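Local coordinates for protein 5-formaminoimidazole-4-carboxamide-1-(beta)-D-ribofuranosyl 5'-monophosphate synthetase (Methanocaldococcus jannaschii, PDB 2R7N) that catalyses the ATP- and formate-dependent, folate-independent formylation of AICAR to FAICAR in de novo purine biosynthesis, working as a homohexamer built from two trimers, at residues C295-C300 and V307-S312; N206-Y211 and D226-S231; V220-M225 and S266-V271. All blocks are in the same frame, centred on the assembly; numbering follows the deposited sequence.

Interaction 1: C295-C300 and V307-S312; sequences CLQSLC and VVFEMS. With ADP (adenosine-5'-diphosphate), chain D.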
loop_
_atom_site.group_PDB
_atom_site.type_symbol
_atom_site.label_atom_id
_atom_site.label_comp_id
_atom_site.label_asym_id
_atom_site.label_seq_id
_atom_site.Cartn_x
_atom_site.Cartn_y
_atom_site.Cartn_z
ATOM N N CYS A 295 -26.935 5.819 11.387
ATOM C CA CYS A 295 -26.552 7.226 11.359
ATOM C C CYS A 295 -27.386 8.061 12.314
ATOM O O CYS A 295 -28.612 7.925 12.356
ATOM C CB CYS A 295 -26.703 7.764 9.938
ATOM S SG CYS A 295 -26.283 9.487 9.742
ATOM N N LEU A 296 -26.719 8.898 13.101
ATOM C CA LEU A 296 -27.390 9.981 13.824
ATOM C C LEU A 296 -27.174 11.276 13.051
ATOM O O LEU A 296 -26.050 11.768 12.958
ATOM C CB LEU A 296 -26.854 10.120 15.255
ATOM C CG LEU A 296 -27.100 8.902 16.150
ATOM C CD1 LEU A 296 -26.622 9.150 17.568
ATOM C CD2 LEU A 296 -28.564 8.505 16.137
ATOM N N GLN A 297 -28.248 11.807 12.472
ATOM C CA GLN A 297 -28.191 13.082 11.763
ATOM C C GLN A 297 -28.468 14.208 12.744
ATOM O O GLN A 297 -29.608 14.479 13.088
ATOM C CB GLN A 297 -29.214 13.095 10.641
ATOM C CG GLN A 297 -29.042 11.944 9.687
ATOM C CD GLN A 297 -30.253 11.717 8.831
ATOM O OE1 GLN A 297 -30.810 10.618 8.816
ATOM N NE2 GLN A 297 -30.680 12.756 8.106
ATOM N N SER A 298 -27.412 14.856 13.208
ATOM C CA SER A 298 -27.529 15.777 14.316
ATOM C C SER A 298 -27.187 17.221 13.957
ATOM O O SER A 298 -26.754 17.523 12.842
ATOM C CB SER A 298 -26.638 15.307 15.455
ATOM O OG SER A 298 -25.273 15.366 15.068
ATOM N N LEU A 299 -27.403 18.112 14.919
ATOM C CA LEU A 299 -27.026 19.503 14.781
ATOM C C LEU A 299 -26.355 19.911 16.065
ATOM O O LEU A 299 -26.830 19.600 17.159
ATOM C CB LEU A 299 -28.242 20.387 14.503
ATOM C CG LEU A 299 -28.746 20.347 13.052
ATOM C CD1 LEU A 299 -30.215 20.739 12.933
ATOM C CD2 LEU A 299 -27.874 21.214 12.156
ATOM N N CYS A 300 -25.213 20.565 15.938
ATOM C CA CYS A 300 -24.476 20.948 17.111
ATOM C C CYS A 300 -24.874 22.377 17.459
ATOM O O CYS A 300 -24.541 23.322 16.742
ATOM C CB CYS A 300 -22.967 20.812 16.867
ATOM S SG CYS A 300 -21.964 21.066 18.350
ATOM N N VAL A 307 -27.906 17.594 18.778
ATOM C CA VAL A 307 -29.322 17.332 18.809
ATOM C C VAL A 307 -29.690 16.541 17.567
ATOM O O VAL A 307 -29.469 16.987 16.446
ATOM C CB VAL A 307 -30.135 18.661 18.847
ATOM C CG1 VAL A 307 -31.639 18.373 18.814
ATOM C CG2 VAL A 307 -29.760 19.488 20.080
ATOM N N VAL A 308 -30.267 15.370 17.769
ATOM C CA VAL A 308 -30.561 14.468 16.665
ATOM C C VAL A 308 -31.942 14.755 16.089
ATOM O O VAL A 308 -32.959 14.573 16.759
ATOM C CB VAL A 308 -30.508 13.005 17.148
ATOM C CG1 VAL A 308 -30.706 12.045 15.990
ATOM C CG2 VAL A 308 -29.201 12.745 17.882
ATOM N N PHE A 309 -31.976 15.193 14.840
ATOM C CA PHE A 309 -33.223 15.560 14.206
ATOM C C PHE A 309 -33.693 14.452 13.276
ATOM O O PHE A 309 -34.795 14.505 12.733
ATOM C CB PHE A 309 -33.055 16.865 13.427
ATOM C CG PHE A 309 -32.167 16.742 12.213
ATOM C CD1 PHE A 309 -32.649 16.182 11.041
ATOM C CD2 PHE A 309 -30.866 17.214 12.239
ATOM C CE1 PHE A 309 -31.847 16.071 9.924
ATOM C CE2 PHE A 309 -30.054 17.101 11.124
ATOM C CZ PHE A 309 -30.543 16.527 9.966
ATOM N N GLU A 310 -32.842 13.455 13.082
ATOM C CA GLU A 310 -33.173 12.322 12.225
ATOM C C GLU A 310 -32.186 11.190 12.484
ATOM O O GLU A 310 -31.105 11.406 13.041
ATOM C CB GLU A 310 -33.147 12.741 10.754
ATOM C CG GLU A 310 -33.679 11.706 9.776
ATOM C CD GLU A 310 -35.170 11.449 9.927
ATOM O OE1 GLU A 310 -35.928 12.416 10.164
ATOM O OE2 GLU A 310 -35.585 10.275 9.797
ATOM N N MET A 311 -32.567 9.980 12.096
ATOM C CA MET A 311 -31.675 8.841 12.208
ATOM C C MET A 311 -31.960 7.801 11.140
ATOM O O MET A 311 -33.089 7.663 10.674
ATOM C CB MET A 311 -31.786 8.194 13.581
ATOM C CG MET A 311 -32.986 7.296 13.727
ATOM S SD MET A 311 -32.701 5.961 14.896
ATOM C CE MET A 311 -32.182 4.652 13.798
ATOM N N SER A 312 -30.919 7.069 10.758
ATOM C CA SER A 312 -31.060 5.944 9.848
ATOM C C SER A 312 -30.650 4.693 10.605
ATOM O O SER A 312 -29.741 4.740 11.435
ATOM C CB SER A 312 -30.181 6.130 8.613
ATOM O OG SER A 312 -30.295 7.449 8.093
HETATM P PB ADP D . -34.154 13.519 6.161
HETATM O O1B ADP D . -34.606 12.356 7.021
HETATM O O2B ADP D . -35.189 13.987 5.155
HETATM O O3B ADP D . -32.758 13.347 5.587
HETATM P PA ADP D . -35.218 15.720 7.560
HETATM O O1A ADP D . -35.552 15.531 9.021
HETATM O O2A ADP D . -36.238 15.580 6.463
HETATM O O3A ADP D . -33.987 14.741 7.214
HETATM O "O5'" ADP D . -34.628 17.197 7.388
HETATM C "C5'" ADP D . -34.355 17.664 6.080
HETATM C "C4'" ADP D . -33.289 18.731 6.239
HETATM O "O4'" ADP D . -33.861 19.877 6.880
HETATM C "C3'" ADP D . -32.159 18.254 7.143
HETATM O "O3'" ADP D . -31.088 17.678 6.393
HETATM C "C2'" ADP D . -31.735 19.506 7.885
HETATM O "O2'" ADP D . -30.710 20.195 7.169
HETATM C "C1'" ADP D . -33.004 20.354 7.912
HETATM N N9 ADP D . -33.613 20.103 9.222
HETATM C C8 ADP D . -34.322 19.018 9.582
HETATM N N7 ADP D . -34.702 19.104 10.887
HETATM C C5 ADP D . -34.220 20.268 11.374
HETATM C C6 ADP D . -34.265 20.986 12.665
HETATM N N6 ADP D . -34.901 20.470 13.746
HETATM N N1 ADP D . -33.623 22.167 12.744
HETATM C C2 ADP D . -32.974 22.698 11.687
HETATM N N3 ADP D . -32.900 22.111 10.481
HETATM C C4 ADP D . -33.491 20.912 10.273
#

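Interaction 2: N206-Y211 and D226-S231; sequences NFCIHY and DKRYES. With ADP (adenosine-5'-diphosphate), chain D; FAI (5-(formylamino)-1-(5-O-phosphono-beta-D-ribofuranosyl)-1H-imidazole-4-carboxamide), chain E.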
loop_
_atom_site.group_PDB
_atom_site.type_symbol
_atom_site.label_atom_id
_atom_site.label_comp_id
_atom_site.label_asym_id
_atom_site.label_seq_id
_atom_site.Cartn_x
_atom_site.Cartn_y
_atom_site.Cartn_z
ATOM N N ASN A 206 -24.342 20.987 11.253
ATOM C CA ASN A 206 -24.740 19.642 10.860
ATOM C C ASN A 206 -23.606 18.625 10.854
ATOM O O ASN A 206 -22.612 18.767 10.127
ATOM C CB ASN A 206 -25.325 19.687 9.450
ATOM C CG ASN A 206 -25.812 18.332 8.972
ATOM O OD1 ASN A 206 -25.812 18.056 7.767
ATOM N ND2 ASN A 206 -26.262 17.487 9.906
ATOM N N PHE A 207 -23.774 17.592 11.670
ATOM C CA PHE A 207 -22.927 16.419 11.623
ATOM C C PHE A 207 -23.817 15.185 11.467
ATOM O O PHE A 207 -24.493 14.793 12.409
ATOM C CB PHE A 207 -22.129 16.302 12.909
ATOM C CG PHE A 207 -21.144 17.420 13.122
ATOM C CD1 PHE A 207 -19.856 17.333 12.611
ATOM C CD2 PHE A 207 -21.493 18.544 13.860
ATOM C CE1 PHE A 207 -18.934 18.350 12.820
ATOM C CE2 PHE A 207 -20.574 19.570 14.067
ATOM C CZ PHE A 207 -19.296 19.474 13.544
ATOM N N CYS A 208 -23.849 14.603 10.269
ATOM C CA CYS A 208 -24.444 13.288 10.092
ATOM C C CYS A 208 -23.361 12.250 10.416
ATOM O O CYS A 208 -22.385 12.095 9.688
ATOM C CB CYS A 208 -24.999 13.122 8.686
ATOM S SG CYS A 208 -26.103 14.490 8.185
ATOM N N ILE A 209 -23.541 11.576 11.544
ATOM C CA ILE A 209 -22.507 10.745 12.150
ATOM C C ILE A 209 -22.758 9.286 11.885
ATOM O O ILE A 209 -23.760 8.722 12.337
ATOM C CB ILE A 209 -22.499 10.911 13.668
ATOM C CG1 ILE A 209 -22.271 12.386 14.031
ATOM C CG2 ILE A 209 -21.446 10.019 14.269
ATOM C CD1 ILE A 209 -22.545 12.707 15.479
ATOM N N HIS A 210 -21.837 8.663 11.164
ATOM C CA HIS A 210 -22.037 7.283 10.750
ATOM C C HIS A 210 -21.357 6.306 11.706
ATOM O O HIS A 210 -20.142 6.339 11.889
ATOM C CB HIS A 210 -21.578 7.112 9.308
ATOM C CG HIS A 210 -22.101 8.177 8.395
ATOM N ND1 HIS A 210 -23.334 8.094 7.784
ATOM C CD2 HIS A 210 -21.569 9.361 8.009
ATOM C CE1 HIS A 210 -23.534 9.175 7.051
ATOM N NE2 HIS A 210 -22.480 9.962 7.174
ATOM N N TYR A 211 -22.163 5.469 12.349
ATOM C CA TYR A 211 -21.643 4.475 13.275
ATOM C C TYR A 211 -21.786 3.085 12.687
ATOM O O TYR A 211 -22.544 2.858 11.747
ATOM C CB TYR A 211 -22.393 4.466 14.610
ATOM C CG TYR A 211 -22.504 5.767 15.352
ATOM C CD1 TYR A 211 -21.714 6.022 16.457
ATOM C CD2 TYR A 211 -23.447 6.731 14.979
ATOM C CE1 TYR A 211 -21.838 7.210 17.163
ATOM C CE2 TYR A 211 -23.577 7.928 15.679
ATOM C CZ TYR A 211 -22.771 8.158 16.767
ATOM O OH TYR A 211 -22.896 9.333 17.471
ATOM N N ASP A 226 -20.575 13.422 7.630
ATOM C CA ASP A 226 -20.783 14.344 6.539
ATOM C C ASP A 226 -21.807 15.392 6.963
ATOM O O ASP A 226 -22.596 15.192 7.889
ATOM C CB ASP A 226 -21.319 13.596 5.320
ATOM C CG ASP A 226 -22.784 13.179 5.489
ATOM O OD1 ASP A 226 -23.040 12.282 6.322
ATOM O OD2 ASP A 226 -23.672 13.740 4.792
ATOM N N LYS A 227 -21.808 16.513 6.262
ATOM C CA LYS A 227 -22.919 17.421 6.374
ATOM C C LYS A 227 -23.663 17.401 5.053
ATOM O O LYS A 227 -23.051 17.311 3.987
ATOM C CB LYS A 227 -22.462 18.826 6.743
ATOM C CG LYS A 227 -21.696 19.529 5.674
ATOM C CD LYS A 227 -21.563 21.019 5.977
ATOM C CE LYS A 227 -21.113 21.732 4.726
ATOM N NZ LYS A 227 -21.219 23.183 4.820
ATOM N N ARG A 228 -24.987 17.447 5.146
ATOM C CA ARG A 228 -25.859 17.458 3.989
ATOM C C ARG A 228 -25.637 18.674 3.122
ATOM O O ARG A 228 -25.348 19.778 3.601
ATOM C CB ARG A 228 -27.326 17.468 4.421
ATOM C CG ARG A 228 -27.671 16.401 5.415
ATOM C CD ARG A 228 -27.367 15.084 4.808
ATOM N NE ARG A 228 -28.189 14.021 5.352
ATOM C CZ ARG A 228 -27.792 12.758 5.422
ATOM N NH1 ARG A 228 -26.578 12.437 4.995
ATOM N NH2 ARG A 228 -28.601 11.829 5.927
ATOM N N TYR A 229 -25.826 18.450 1.833
ATOM C CA TYR A 229 -25.777 19.483 0.840
ATOM C C TYR A 229 -27.145 19.424 0.173
ATOM O O TYR A 229 -27.448 18.492 -0.592
ATOM C CB TYR A 229 -24.676 19.147 -0.143
ATOM C CG TYR A 229 -24.209 20.294 -0.971
ATOM C CD1 TYR A 229 -24.105 21.559 -0.431
ATOM C CD2 TYR A 229 -23.822 20.104 -2.287
ATOM C CE1 TYR A 229 -23.649 22.614 -1.187
ATOM C CE2 TYR A 229 -23.361 21.149 -3.047
ATOM C CZ TYR A 229 -23.287 22.404 -2.490
ATOM O OH TYR A 229 -22.847 23.462 -3.244
ATOM N N GLU A 230 -27.982 20.406 0.493
ATOM C CA GLU A 230 -29.403 20.364 0.134
ATOM C C GLU A 230 -29.819 21.497 -0.799
ATOM O O GLU A 230 -29.269 22.588 -0.755
ATOM C CB GLU A 230 -30.250 20.334 1.403
ATOM C CG GLU A 230 -30.300 18.953 2.029
ATOM C CD GLU A 230 -30.616 18.959 3.514
ATOM O OE1 GLU A 230 -30.666 20.052 4.130
ATOM O OE2 GLU A 230 -30.797 17.850 4.068
ATOM N N SER A 231 -30.763 21.200 -1.679
ATOM C CA SER A 231 -31.267 22.158 -2.641
ATOM C C SER A 231 -32.781 22.301 -2.413
ATOM O O SER A 231 -33.478 21.298 -2.247
ATOM C CB SER A 231 -30.992 21.647 -4.049
ATOM O OG SER A 231 -31.073 22.681 -5.011
HETATM P PB ADP D . -34.154 13.519 6.161
HETATM O O1B ADP D . -34.606 12.356 7.021
HETATM O O2B ADP D . -35.189 13.987 5.155
HETATM O O3B ADP D . -32.758 13.347 5.587
HETATM P PA ADP D . -35.218 15.720 7.560
HETATM O O1A ADP D . -35.552 15.531 9.021
HETATM O O2A ADP D . -36.238 15.580 6.463
HETATM O O3A ADP D . -33.987 14.741 7.214
HETATM O "O5'" ADP D . -34.628 17.197 7.388
HETATM C "C5'" ADP D . -34.355 17.664 6.080
HETATM C "C4'" ADP D . -33.289 18.731 6.239
HETATM O "O4'" ADP D . -33.861 19.877 6.880
HETATM C "C3'" ADP D . -32.159 18.254 7.143
HETATM O "O3'" ADP D . -31.088 17.678 6.393
HETATM C "C2'" ADP D . -31.735 19.506 7.885
HETATM O "O2'" ADP D . -30.710 20.195 7.169
HETATM C "C1'" ADP D . -33.004 20.354 7.912
HETATM N N9 ADP D . -33.613 20.103 9.222
HETATM C C8 ADP D . -34.322 19.018 9.582
HETATM N N7 ADP D . -34.702 19.104 10.887
HETATM C C5 ADP D . -34.220 20.268 11.374
HETATM C C6 ADP D . -34.265 20.986 12.665
HETATM N N6 ADP D . -34.901 20.470 13.746
HETATM N N1 ADP D . -33.623 22.167 12.744
HETATM C C2 ADP D . -32.974 22.698 11.687
HETATM N N3 ADP D . -32.900 22.111 10.481
HETATM C C4 ADP D . -33.491 20.912 10.273
HETATM O OP2 FAI E . -31.400 8.448 -4.204
HETATM P P FAI E . -32.789 7.924 -3.551
HETATM O OP1 FAI E . -33.090 6.519 -4.275
HETATM O OP3 FAI E . -33.916 8.867 -3.766
HETATM O O3 FAI E . -32.506 7.639 -2.012
HETATM C C4 FAI E . -33.562 7.069 -1.234
HETATM C C FAI E . -33.568 7.664 0.179
HETATM O O FAI E . -32.189 7.893 0.464
HETATM C C3 FAI E . -34.272 9.034 0.265
HETATM O "O3'" FAI E . -35.367 8.913 1.182
HETATM C C2 FAI E . -33.217 9.988 0.833
HETATM O "O2'" FAI E . -33.716 10.636 2.012
HETATM C C1 FAI E . -32.072 9.074 1.251
HETATM N N FAI E . -30.790 9.606 0.764
HETATM C C5 FAI E . -30.362 9.502 -0.499
HETATM N N1 FAI E . -29.159 10.068 -0.608
HETATM C C3A FAI E . -28.827 10.532 0.590
HETATM C C6 FAI E . -27.512 11.254 0.842
HETATM O O5 FAI E . -26.688 11.302 -0.073
HETATM N N2 FAI E . -27.345 11.802 2.054
HETATM C C7A FAI E . -29.855 10.245 1.466
HETATM N N3 FAI E . -29.905 10.518 2.776
HETATM C C8 FAI E . -29.911 9.524 3.696
HETATM O O6 FAI E . -29.884 8.296 3.491
HETATM O O HOH W 1 -25.906 21.149 6.516
#

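Interaction 3: V220-M225 and S266-V271; sequences VELLGM and SLLPQV. With FAI (5-(formylamino)-1-(5-O-phosphono-beta-D-ribofuranosyl)-1H-imidazole-4-carboxamide), chain B.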
loop_
_atom_site.group_PDB
_atom_site.type_symbol
_atom_site.label_atom_id
_atom_site.label_comp_id
_atom_site.label_asym_id
_atom_site.label_seq_id
_atom_site.Cartn_x
_atom_site.Cartn_y
_atom_site.Cartn_z
ATOM N N VAL A 220 -19.636 -0.263 19.290
ATOM C CA VAL A 220 -20.040 0.819 18.404
ATOM C C VAL A 220 -18.795 1.496 17.866
ATOM O O VAL A 220 -17.961 1.980 18.628
ATOM C CB VAL A 220 -20.915 1.870 19.123
ATOM C CG1 VAL A 220 -21.293 2.996 18.158
ATOM C CG2 VAL A 220 -22.164 1.236 19.690
ATOM N N GLU A 221 -18.661 1.522 16.548
ATOM C CA GLU A 221 -17.500 2.165 15.938
ATOM C C GLU A 221 -17.926 3.452 15.247
ATOM O O GLU A 221 -19.027 3.541 14.707
ATOM C CB GLU A 221 -16.820 1.222 14.927
ATOM C CG GLU A 221 -16.355 -0.107 15.522
ATOM C CD GLU A 221 -16.257 -1.217 14.491
ATOM O OE1 GLU A 221 -16.320 -0.935 13.273
ATOM O OE2 GLU A 221 -16.116 -2.381 14.899
ATOM N N LEU A 222 -17.046 4.442 15.261
ATOM C CA LEU A 222 -17.259 5.647 14.486
ATOM C C LEU A 222 -16.549 5.530 13.152
ATOM O O LEU A 222 -15.325 5.416 13.101
ATOM C CB LEU A 222 -16.739 6.870 15.241
ATOM C CG LEU A 222 -16.854 8.230 14.540
ATOM C CD1 LEU A 222 -18.270 8.498 14.075
ATOM C CD2 LEU A 222 -16.393 9.289 15.501
ATOM N N LEU A 223 -17.319 5.585 12.074
ATOM C CA LEU A 223 -16.766 5.425 10.735
ATOM C C LEU A 223 -16.552 6.751 10.030
ATOM O O LEU A 223 -15.504 6.985 9.433
ATOM C CB LEU A 223 -17.635 4.478 9.893
ATOM C CG LEU A 223 -17.265 2.986 9.992
ATOM C CD1 LEU A 223 -15.896 2.746 9.415
ATOM C CD2 LEU A 223 -17.294 2.471 11.413
ATOM N N GLY A 224 -17.533 7.635 10.103
ATOM C CA GLY A 224 -17.357 8.949 9.501
ATOM C C GLY A 224 -18.473 9.948 9.742
ATOM O O GLY A 224 -19.405 9.700 10.515
ATOM N N MET A 225 -18.376 11.077 9.047
ATOM C CA MET A 225 -19.286 12.191 9.241
ATOM C C MET A 225 -19.363 13.003 7.968
ATOM O O MET A 225 -18.344 13.262 7.317
ATOM C CB MET A 225 -18.788 13.111 10.362
ATOM C CG MET A 225 -18.658 12.460 11.721
ATOM S SD MET A 225 -18.258 13.726 12.926
ATOM C CE MET A 225 -18.154 12.707 14.410
ATOM N N SER A 266 -12.946 16.807 21.250
ATOM C CA SER A 266 -13.551 16.760 22.579
ATOM C C SER A 266 -15.047 16.425 22.590
ATOM O O SER A 266 -15.644 16.271 23.661
ATOM C CB SER A 266 -13.315 18.076 23.313
ATOM O OG SER A 266 -13.809 19.172 22.561
ATOM N N LEU A 267 -15.657 16.296 21.413
ATOM C CA LEU A 267 -17.081 15.963 21.337
ATOM C C LEU A 267 -17.286 14.511 20.955
ATOM O O LEU A 267 -18.422 14.036 20.835
ATOM C CB LEU A 267 -17.814 16.878 20.351
ATOM C CG LEU A 267 -17.717 18.383 20.621
ATOM C CD1 LEU A 267 -18.474 19.211 19.576
ATOM C CD2 LEU A 267 -18.203 18.692 22.022
ATOM N N LEU A 268 -16.183 13.798 20.762
ATOM C CA LEU A 268 -16.263 12.378 20.429
ATOM C C LEU A 268 -16.802 11.531 21.582
ATOM O O LEU A 268 -17.527 10.550 21.358
ATOM C CB LEU A 268 -14.902 11.871 19.974
ATOM C CG LEU A 268 -14.519 12.513 18.646
ATOM C CD1 LEU A 268 -13.052 12.201 18.319
ATOM C CD2 LEU A 268 -15.468 11.981 17.593
ATOM N N PRO A 269 -16.421 11.879 22.821
ATOM C CA PRO A 269 -17.021 11.205 23.961
ATOM C C PRO A 269 -18.544 11.322 23.917
ATOM O O PRO A 269 -19.259 10.344 24.190
ATOM C CB PRO A 269 -16.440 11.956 25.162
ATOM C CG PRO A 269 -15.142 12.524 24.674
ATOM C CD PRO A 269 -15.363 12.828 23.212
ATOM N N GLN A 270 -19.042 12.497 23.547
ATOM C CA GLN A 270 -20.483 12.682 23.407
ATOM C C GLN A 270 -20.980 11.842 22.243
ATOM O O GLN A 270 -21.960 11.114 22.360
ATOM C CB GLN A 270 -20.827 14.158 23.183
ATOM C CG GLN A 270 -22.316 14.466 23.259
ATOM C CD GLN A 270 -22.657 15.879 22.809
ATOM O OE1 GLN A 270 -23.799 16.164 22.441
ATOM N NE2 GLN A 270 -21.669 16.767 22.837
ATOM N N VAL A 271 -20.276 11.945 21.120
ATOM C CA VAL A 271 -20.637 11.230 19.899
ATOM C C VAL A 271 -20.738 9.726 20.109
ATOM O O VAL A 271 -21.660 9.083 19.607
ATOM C CB VAL A 271 -19.615 11.508 18.776
ATOM C CG1 VAL A 271 -19.875 10.598 17.588
ATOM C CG2 VAL A 271 -19.680 12.969 18.364
HETATM O OP2 FAI B . -11.855 20.748 22.451
HETATM P P FAI B . -11.164 21.852 23.418
HETATM O OP1 FAI B . -10.469 21.003 24.595
HETATM O OP3 FAI B . -12.145 22.813 23.984
HETATM O O3 FAI B . -10.017 22.562 22.575
HETATM C C4 FAI B . -9.190 23.517 23.247
HETATM C C FAI B . -8.854 24.685 22.312
HETATM O O FAI B . -8.761 24.081 21.024
HETATM C C3 FAI B . -9.971 25.744 22.228
HETATM O "O3'" FAI B . -9.431 26.996 22.670
HETATM C C2 FAI B . -10.329 25.827 20.740
HETATM O "O2'" FAI B . -10.211 27.178 20.274
HETATM C C1 FAI B . -9.251 24.998 20.050
HETATM N N FAI B . -9.860 24.075 19.081
HETATM C C5 FAI B . -10.474 22.932 19.412
HETATM N N1 FAI B . -10.898 22.320 18.305
HETATM C C3A FAI B . -10.552 23.078 17.271
HETATM C C6 FAI B . -10.883 22.693 15.839
HETATM O O5 FAI B . -11.385 21.587 15.632
HETATM N N2 FAI B . -10.610 23.601 14.889
HETATM C C7A FAI B . -9.895 24.194 17.753
HETATM N N3 FAI B . -9.360 25.192 17.041
HETATM C C8 FAI B . -8.021 25.397 17.021
HETATM O O6 FAI B . -7.142 24.749 17.621
#

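Interaction 1: C295-C300 and V307-S312
Q297 lies against both F309 and E310, and it has more surface buried by this contact than any other residue. Its CB rests over the face of the F309 ring, 4.2 Å from the ring centroid, in a CH-pi contact. The rest of the chain runs extended alongside E310, the two side chains pointing the same way with amide and carboxylate planes 51° apart. At the far end, NE2 of Q297 gives a weak hydrogen bond to O3B of the ADP beta-phosphate (3.3 Å).

The backbone explains why two residues crowd round Q297. Strands 292-300 and 306-312 form an antiparallel hairpin at the edge of a five-stranded sheet, and a classic beta bulge sets F309 and E310 together opposite Q297. The carbonyl O of Q297 takes a hydrogen bond of 3.0 Å from N of F309 and a weak one from N of E310. Beyond the bulge, pairing is regular on each side, from C295 with S312 to L299 with V307.

With CG between its backbone N and carbonyl carbon (chi1 68°), F309 slips its ring between protein and nucleotide. The O of Q297 lies over one face and N9 of the adenine over the other, while CD1 of L299 comes within 3.7 Å of CD2 of F309. L299 also reaches the base, its CD1 lying 3.6 Å from C2 of ADP. Q297 and E310 are both predicted magnesium ligands, consistent with their place beside the diphosphate; OE1 of E310 lies 3.3 Å from O1A of ADP.

Interaction 2: N206-Y211 and D226-S231
H210 and D226 make the closest polar contact between the strands: NE2 of H210 donates to OD1 of D226 at 2.5 Å. The carboxylate oxygen is met on its anti side, 25° out of the carboxylate plane, while staying near the plane of the imidazole, and ring and carboxylate planes are 23° apart. The other oxygen, OD2 of D226, uses its syn lone pair for NH1 of R228, a salt bridge of 3.2 Å. D226 is thus gripped at both oxygens. R228 also pairs with D316 through NH2.

C208 and D226 are a hydrogen-bonded antiparallel pair, with N of C208 at 2.8 Å from O of D226. Farther along, a side chain replaces a backbone partner: OD1 of N206 accepts from N of R228 at 2.8 Å, nearly in line with its C=O bond. The torsion that swings CG of N206 away from its own N (chi1 -178°) carries the amide across to this strand. A water links the same OD1, weakly, to O of R228.

The packing centres on the guanidinium of R228. SG of C208 covers one face, 3.5 Å from NE of R228, and the carboxamide N2 of the bound FAICAR lies over the opposite face, 3.1 Å from NH1 of R228. Two residues on from R228, E230 holds the ADP ribose, its OE1 accepting from O2' at 3.0 Å. Strands 205-214 and 219-230 form a hairpin in the five-stranded antiparallel sheet of the ATP-grasp part of the chain, where R228 and E230 line an active site occupied by FAICAR and ADP.

Interaction 3: V220-M225 and S266-V271
L222 overlaps L268, the CD2 methyl of one 3.5 Å from the CD2 methyl of the other, and the two side chains cross at about a right angle. This is helix-on-sheet packing in the ATP-grasp part of the chain: the first turn of helix 268-285 lies against strand 219-230 of the five-stranded antiparallel sheet. No hydrogen bond joins the two segments; four apolar side chains carry the contact.

L222 and M225 both point from the strand toward the helix, although they are three residues apart. A classic beta bulge at L223 and G224, both facing H210, accounts for this spacing. The M225 chain is fully extended beyond CG, so its terminal methyl reaches across to the helix, where CE of M225 meets CG1 of V271 tip to tip. The same methyl also touches CD2 of L268, and CG1 of V271 lies 4.3 Å from CD2 of L222, which closes the cluster. I263 of strand 253-263 and I209 of strand 205-214 extend this apolar layer, and Y328 covers L222 and M225 from helix 327-333. L30 and F58 of a neighbouring subunit pack on L268 and L222.

Just ahead of the helix, S266 serves a different site, a FAICAR otherwise held largely by that neighbouring subunit. There OG of S266 donates to the phosphate oxygen OP2 at 2.5 Å.

All three contacts involve one five-stranded antiparallel sheet: two pair its strands, the third packs a helix on it. Interactions 1 and 2, with centres 9 Å apart, share the boundary between strands 292-300 and 205-214, where OG of S298 lies 2.8 Å from O of F207 and N of I209 lies 2.9 Å from O of L296. Together they flank the same ADP, interaction 1 at the diphosphate and base and interaction 2 at the ribose. Interaction 3 continues along strand 219-230 from interaction 2; N of H210 is 2.7 Å from O of G224. M225 stands about 14 Å from that ADP, side chain to ligand, while S266 reaches a FAICAR in a neighbouring subunit's site.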